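Local coordinates for protein bradyzoite pseudokinase 1 (Toxoplasma gondii, PDB 6M7Z) that is a divergent kinase-fold protein lacking the glycine-rich loop that regulates the membrane ultrastructure of the parasitophorous vacuole, at residues A[160-169]-A[185-194]. Numbering follows the deposited sequence.
Sequences LHNLGLLHRS and LGGLDTAAPI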
ATOM      1  N   LEU A 160      -5.603   3.698   8.570  1.00 43.29           N
ATOM      2  CA  LEU A 160      -6.500   4.004   7.460  1.00 44.52           C
ATOM      3  C   LEU A 160      -7.939   4.171   7.971  1.00 46.52           C
ATOM      4  O   LEU A 160      -8.650   5.089   7.563  1.00 38.38           O
ATOM      5  CB  LEU A 160      -6.407   2.900   6.403  1.00 45.00           C
ATOM      6  CG  LEU A 160      -7.131   3.184   5.087  1.00 46.23           C
ATOM      7  CD1 LEU A 160      -6.472   4.318   4.304  1.00 50.53           C
ATOM      8  CD2 LEU A 160      -7.170   1.929   4.240  1.00 49.92           C
ATOM      9  N   HIS A 161      -8.367   3.283   8.872  1.00 47.48           N
ATOM     10  CA  HIS A 161      -9.701   3.379   9.501  1.00 46.92           C
ATOM     11  C   HIS A 161      -9.870   4.725  10.223  1.00 47.34           C
ATOM     12  O   HIS A 161     -10.929   5.330  10.123  1.00 44.78           O
ATOM     13  CB  HIS A 161      -9.964   2.164  10.409  1.00 45.05           C
ATOM     14  CG  HIS A 161     -10.175   0.896   9.652  1.00 41.94           C
ATOM     15  ND1 HIS A 161     -10.398  -0.311  10.278  1.00 47.95           N
ATOM     16  CD2 HIS A 161     -10.162   0.637   8.327  1.00 39.79           C
ATOM     17  CE1 HIS A 161     -10.609  -1.244   9.370  1.00 44.73           C
ATOM     18  NE2 HIS A 161     -10.416  -0.695   8.170  1.00 41.83           N
ATOM     19  N   ASN A 162      -8.814   5.207  10.900  1.00 48.73           N
ATOM     20  CA  ASN A 162      -8.842   6.489  11.631  1.00 51.31           C
ATOM     21  C   ASN A 162      -9.091   7.687  10.695  1.00 52.05           C
ATOM     22  O   ASN A 162      -9.512   8.733  11.165  1.00 50.15           O
ATOM     23  CB  ASN A 162      -7.550   6.743  12.413  1.00 53.88           C
ATOM     24  CG  ASN A 162      -7.361   5.798  13.591  1.00 55.72           C
ATOM     25  OD1 ASN A 162      -8.305   5.138  14.034  1.00 56.90           O
ATOM     26  ND2 ASN A 162      -6.138   5.696  14.097  1.00 50.45           N
ATOM     27  N   LEU A 163      -8.818   7.552   9.396  1.00 48.55           N
ATOM     28  CA  LEU A 163      -9.092   8.614   8.413  1.00 48.68           C
ATOM     29  C   LEU A 163     -10.500   8.453   7.813  1.00 46.56           C
ATOM     30  O   LEU A 163     -10.876   9.202   6.914  1.00 46.32           O
ATOM     31  CB  LEU A 163      -8.046   8.565   7.295  1.00 48.14           C
ATOM     32  CG  LEU A 163      -6.597   8.792   7.716  1.00 49.60           C
ATOM     33  CD1 LEU A 163      -5.606   8.360   6.614  1.00 47.18           C
ATOM     34  CD2 LEU A 163      -6.397  10.260   8.047  1.00 54.78           C
ATOM     35  N   GLY A 164     -11.262   7.459   8.285  1.00 45.41           N
ATOM     36  CA  GLY A 164     -12.618   7.198   7.816  1.00 45.00           C
ATOM     37  C   GLY A 164     -12.665   6.393   6.519  1.00 44.84           C
ATOM     38  O   GLY A 164     -13.647   6.488   5.763  1.00 49.48           O
ATOM     39  N   LEU A 165     -11.630   5.586   6.244  1.00 41.93           N
ATOM     40  CA  LEU A 165     -11.537   4.829   4.988  1.00 41.59           C
ATOM     41  C   LEU A 165     -11.419   3.328   5.290  1.00 37.92           C
ATOM     42  O   LEU A 165     -10.611   2.912   6.135  1.00 37.48           O
ATOM     43  CB  LEU A 165     -10.319   5.306   4.188  1.00 45.84           C
ATOM     44  CG  LEU A 165     -10.407   6.725   3.622  1.00 48.71           C
ATOM     45  CD1 LEU A 165      -9.069   7.168   3.056  1.00 50.30           C
ATOM     46  CD2 LEU A 165     -11.490   6.825   2.557  1.00 50.77           C
ATOM     47  N   LEU A 166     -12.202   2.521   4.561  1.00 34.79           N
ATOM     48  CA  LEU A 166     -11.956   1.092   4.403  1.00 32.68           C
ATOM     49  C   LEU A 166     -10.967   0.887   3.258  1.00 29.60           C
ATOM     50  O   LEU A 166     -10.949   1.686   2.288  1.00 28.65           O
ATOM     51  CB  LEU A 166     -13.261   0.389   4.053  1.00 35.88           C
ATOM     52  CG  LEU A 166     -14.308   0.383   5.163  1.00 39.85           C
ATOM     53  CD1 LEU A 166     -15.591  -0.282   4.721  1.00 41.64           C
ATOM     54  CD2 LEU A 166     -13.781  -0.285   6.419  1.00 40.24           C
ATOM     55  N   HIS A 167     -10.183  -0.208   3.346  1.00 27.33           N
ATOM     56  CA  HIS A 167      -9.266  -0.584   2.274  1.00 25.58           C
ATOM     57  C   HIS A 167     -10.021  -1.318   1.161  1.00 24.67           C
ATOM     58  O   HIS A 167      -9.936  -0.938  -0.013  1.00 24.11           O
ATOM     59  CB  HIS A 167      -8.104  -1.416   2.813  1.00 24.77           C
ATOM     60  CG  HIS A 167      -7.050  -1.671   1.784  1.00 22.22           C
ATOM     61  ND1 HIS A 167      -7.224  -2.588   0.776  1.00 21.98           N
ATOM     62  CD2 HIS A 167      -5.825  -1.124   1.590  1.00 22.28           C
ATOM     63  CE1 HIS A 167      -6.139  -2.617   0.028  1.00 21.94           C
ATOM     64  NE2 HIS A 167      -5.283  -1.710   0.483  1.00 22.11           N
ATOM     65  N   ARG A 168     -10.692  -2.404   1.558  1.00 24.67           N
ATOM     66  CA  ARG A 168     -11.627  -3.213   0.737  1.00 24.59           C
ATOM     67  C   ARG A 168     -10.926  -4.279  -0.115  1.00 24.01           C
ATOM     68  O   ARG A 168     -11.632  -5.084  -0.656  1.00 24.78           O
ATOM     69  CB  ARG A 168     -12.539  -2.341  -0.136  1.00 24.54           C
ATOM     70  CG  ARG A 168     -13.397  -1.359   0.659  1.00 25.15           C
ATOM     71  CD  ARG A 168     -14.595  -0.836  -0.124  1.00 25.36           C
ATOM     72  NE  ARG A 168     -14.162  -0.090  -1.309  1.00 24.91           N
ATOM     73  CZ  ARG A 168     -14.780  -0.104  -2.493  1.00 24.71           C
ATOM     74  NH1 ARG A 168     -16.019  -0.579  -2.596  1.00 24.87           N
ATOM     75  NH2 ARG A 168     -14.121   0.306  -3.563  1.00 23.32           N
ATOM     76  N   SER A 169      -9.587  -4.336  -0.206  1.00 24.20           N
ATOM     77  CA  SER A 169      -8.921  -5.384  -1.011  1.00 24.39           C
ATOM     78  C   SER A 169      -7.600  -5.858  -0.372  1.00 25.05           C
ATOM     79  O   SER A 169      -6.622  -6.109  -1.064  1.00 24.55           O
ATOM     80  CB  SER A 169      -8.716  -4.896  -2.430  1.00 24.29           C
ATOM     81  OG  SER A 169      -7.835  -3.774  -2.501  1.00 24.14           O
ATOM     82  N   LEU A 185       1.205  -0.003   4.022  1.00 31.09           N
ATOM     83  CA  LEU A 185       0.006  -0.459   3.356  1.00 28.90           C
ATOM     84  C   LEU A 185      -0.232   0.401   2.119  1.00 28.04           C
ATOM     85  O   LEU A 185      -0.347   1.620   2.213  1.00 27.68           O
ATOM     86  CB  LEU A 185      -1.173  -0.346   4.316  1.00 28.60           C
ATOM     87  CG  LEU A 185      -2.532  -0.757   3.760  1.00 28.45           C
ATOM     88  CD1 LEU A 185      -2.489  -2.174   3.183  1.00 27.04           C
ATOM     89  CD2 LEU A 185      -3.586  -0.651   4.851  1.00 28.42           C
ATOM     90  N   GLY A 186      -0.333  -0.274   0.969  1.00 27.43           N
ATOM     91  CA  GLY A 186      -0.624   0.344  -0.334  1.00 27.26           C
ATOM     92  C   GLY A 186      -1.904  -0.239  -0.934  1.00 26.75           C
ATOM     93  O   GLY A 186      -2.814  -0.707  -0.199  1.00 25.02           O
ATOM     94  N   GLY A 187      -1.978  -0.192  -2.269  1.00 26.61           N
ATOM     95  CA  GLY A 187      -3.153  -0.599  -2.996  1.00 26.77           C
ATOM     96  C   GLY A 187      -4.376   0.225  -2.623  1.00 26.92           C
ATOM     97  O   GLY A 187      -5.482  -0.304  -2.546  1.00 26.23           O
ATOM     98  N   LEU A 188      -4.175   1.536  -2.426  1.00 27.85           N
ATOM     99  CA  LEU A 188      -5.211   2.397  -1.861  1.00 28.34           C
ATOM    100  C   LEU A 188      -6.233   2.863  -2.902  1.00 28.48           C
ATOM    101  O   LEU A 188      -7.186   3.560  -2.542  1.00 28.06           O
ATOM    102  CB  LEU A 188      -4.531   3.596  -1.195  1.00 30.03           C
ATOM    103  CG  LEU A 188      -3.626   3.255  -0.012  1.00 30.52           C
ATOM    104  CD1 LEU A 188      -3.099   4.552   0.613  1.00 32.57           C
ATOM    105  CD2 LEU A 188      -4.372   2.416   1.019  1.00 29.71           C
ATOM    106  N   ASP A 189      -6.075   2.463  -4.172  1.00 29.99           N
ATOM    107  CA  ASP A 189      -7.056   2.787  -5.221  1.00 29.50           C
ATOM    108  C   ASP A 189      -8.433   2.181  -4.904  1.00 27.65           C
ATOM    109  O   ASP A 189      -9.424   2.651  -5.437  1.00 30.03           O
ATOM    110  CB  ASP A 189      -6.586   2.334  -6.614  1.00 31.87           C
ATOM    111  CG  ASP A 189      -6.200   0.868  -6.706  1.00 34.62           C
ATOM    112  OD1 ASP A 189      -5.234   0.453  -5.993  1.00 37.36           O
ATOM    113  OD2 ASP A 189      -6.856   0.141  -7.468  1.00 42.96           O
ATOM    114  N   THR A 190      -8.515   1.137  -4.074  1.00 26.31           N
ATOM    115  CA  THR A 190      -9.819   0.501  -3.739  1.00 25.84           C
ATOM    116  C   THR A 190     -10.447   1.109  -2.482  1.00 25.43           C
ATOM    117  O   THR A 190     -11.563   0.718  -2.126  1.00 25.34           O
ATOM    118  CB  THR A 190      -9.712  -1.017  -3.559  1.00 25.34           C
ATOM    119  OG1 THR A 190      -8.861  -1.282  -2.437  1.00 25.50           O
ATOM    120  CG2 THR A 190      -9.175  -1.702  -4.802  1.00 25.52           C
ATOM    121  N   ALA A 191      -9.743   2.024  -1.814  1.00 25.58           N
ATOM    122  CA  ALA A 191     -10.210   2.568  -0.536  1.00 27.24           C
ATOM    123  C   ALA A 191     -11.476   3.404  -0.744  1.00 29.09           C
ATOM    124  O   ALA A 191     -11.696   3.973  -1.821  1.00 29.04           O
ATOM    125  CB  ALA A 191      -9.130   3.395   0.106  1.00 27.76           C
ATOM    126  N   ALA A 192     -12.320   3.447   0.288  1.00 32.34           N
ATOM    127  CA  ALA A 192     -13.634   4.129   0.205  1.00 35.06           C
ATOM    128  C   ALA A 192     -14.106   4.460   1.618  1.00 37.30           C
ATOM    129  O   ALA A 192     -13.676   3.829   2.578  1.00 36.27           O
ATOM    130  CB  ALA A 192     -14.654   3.260  -0.507  1.00 35.03           C
ATOM    131  N   PRO A 193     -15.005   5.448   1.795  1.00 39.76           N
ATOM    132  CA  PRO A 193     -15.435   5.856   3.129  1.00 42.27           C
ATOM    133  C   PRO A 193     -16.209   4.755   3.875  1.00 41.84           C
ATOM    134  O   PRO A 193     -16.953   4.016   3.259  1.00 40.42           O
ATOM    135  CB  PRO A 193     -16.369   7.055   2.881  1.00 44.49           C
ATOM    136  CG  PRO A 193     -16.107   7.480   1.451  1.00 42.33           C
ATOM    137  CD  PRO A 193     -15.661   6.225   0.738  1.00 43.40           C
ATOM    138  N   ILE A 194     -16.018   4.691   5.194  1.00 42.61           N
ATOM    139  CA  ILE A 194     -16.862   3.950   6.112  1.00 46.51           C
ATOM    140  C   ILE A 194     -18.208   4.671   6.158  1.00 49.02           C
ATOM    141  O   ILE A 194     -19.205   4.045   5.930  1.00 56.22           O
ATOM    142  CB  ILE A 194     -16.265   3.879   7.535  1.00 48.13           C
ATOM    143  CG1 ILE A 194     -14.812   3.376   7.575  1.00 47.07           C
ATOM    144  CG2 ILE A 194     -17.180   3.077   8.454  1.00 46.94           C
ATOM    145  CD1 ILE A 194     -14.097   3.726   8.865  1.00 47.42           C
TER
HETATM  146  O   HOH W   1      -5.466  -2.936  -3.303  1.00 23.91           O
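The His167 imidazole is the main bump of this contact, fitting a hollow made by Leu185, Gly186, Gly187 and Leu188. A chi1 of -173°, which sets CG opposite the backbone N, turns the ring in toward these residues. Leu185 CD1 and Leu188 CD2 both pack obliquely on ring carbon CD2, and Leu160 CD2 packs beside both leucines. His167 NE2 donates in the ring plane to Gly186 O (2.8 Å), while ND1 accepts from Ser169 N; bonds at both edges fix the ring's rotation. Thr190 fills the next notch, its OG1 donating to His167 O (2.7 Å) and lying 2.7 Å from Ser169 OG. Arg168 bends at chi3 to lay its guanidinium face over Ala192 CB, and NE (2.8 Å) and NH2 (3.0 Å) grip Thr190 O side-on. Leu166 and Ala192 form a hydrogen-bonded antiparallel pair, and Ile194 crosses Leu166 at about a right angle, its CD1 reaching His161 O past the Schellman motif at Gly164. Asp233 of helix 230-248 hydrogen-bonds His161 NE2 and the backbone N of His167 and Arg168. The contact joins His167-Arg168-Ser169, probably in the HRD position opening the kinase catalytic loop, to the activation-segment start, where Gly187-Leu188-Asp189 probably replaces the DFG motif.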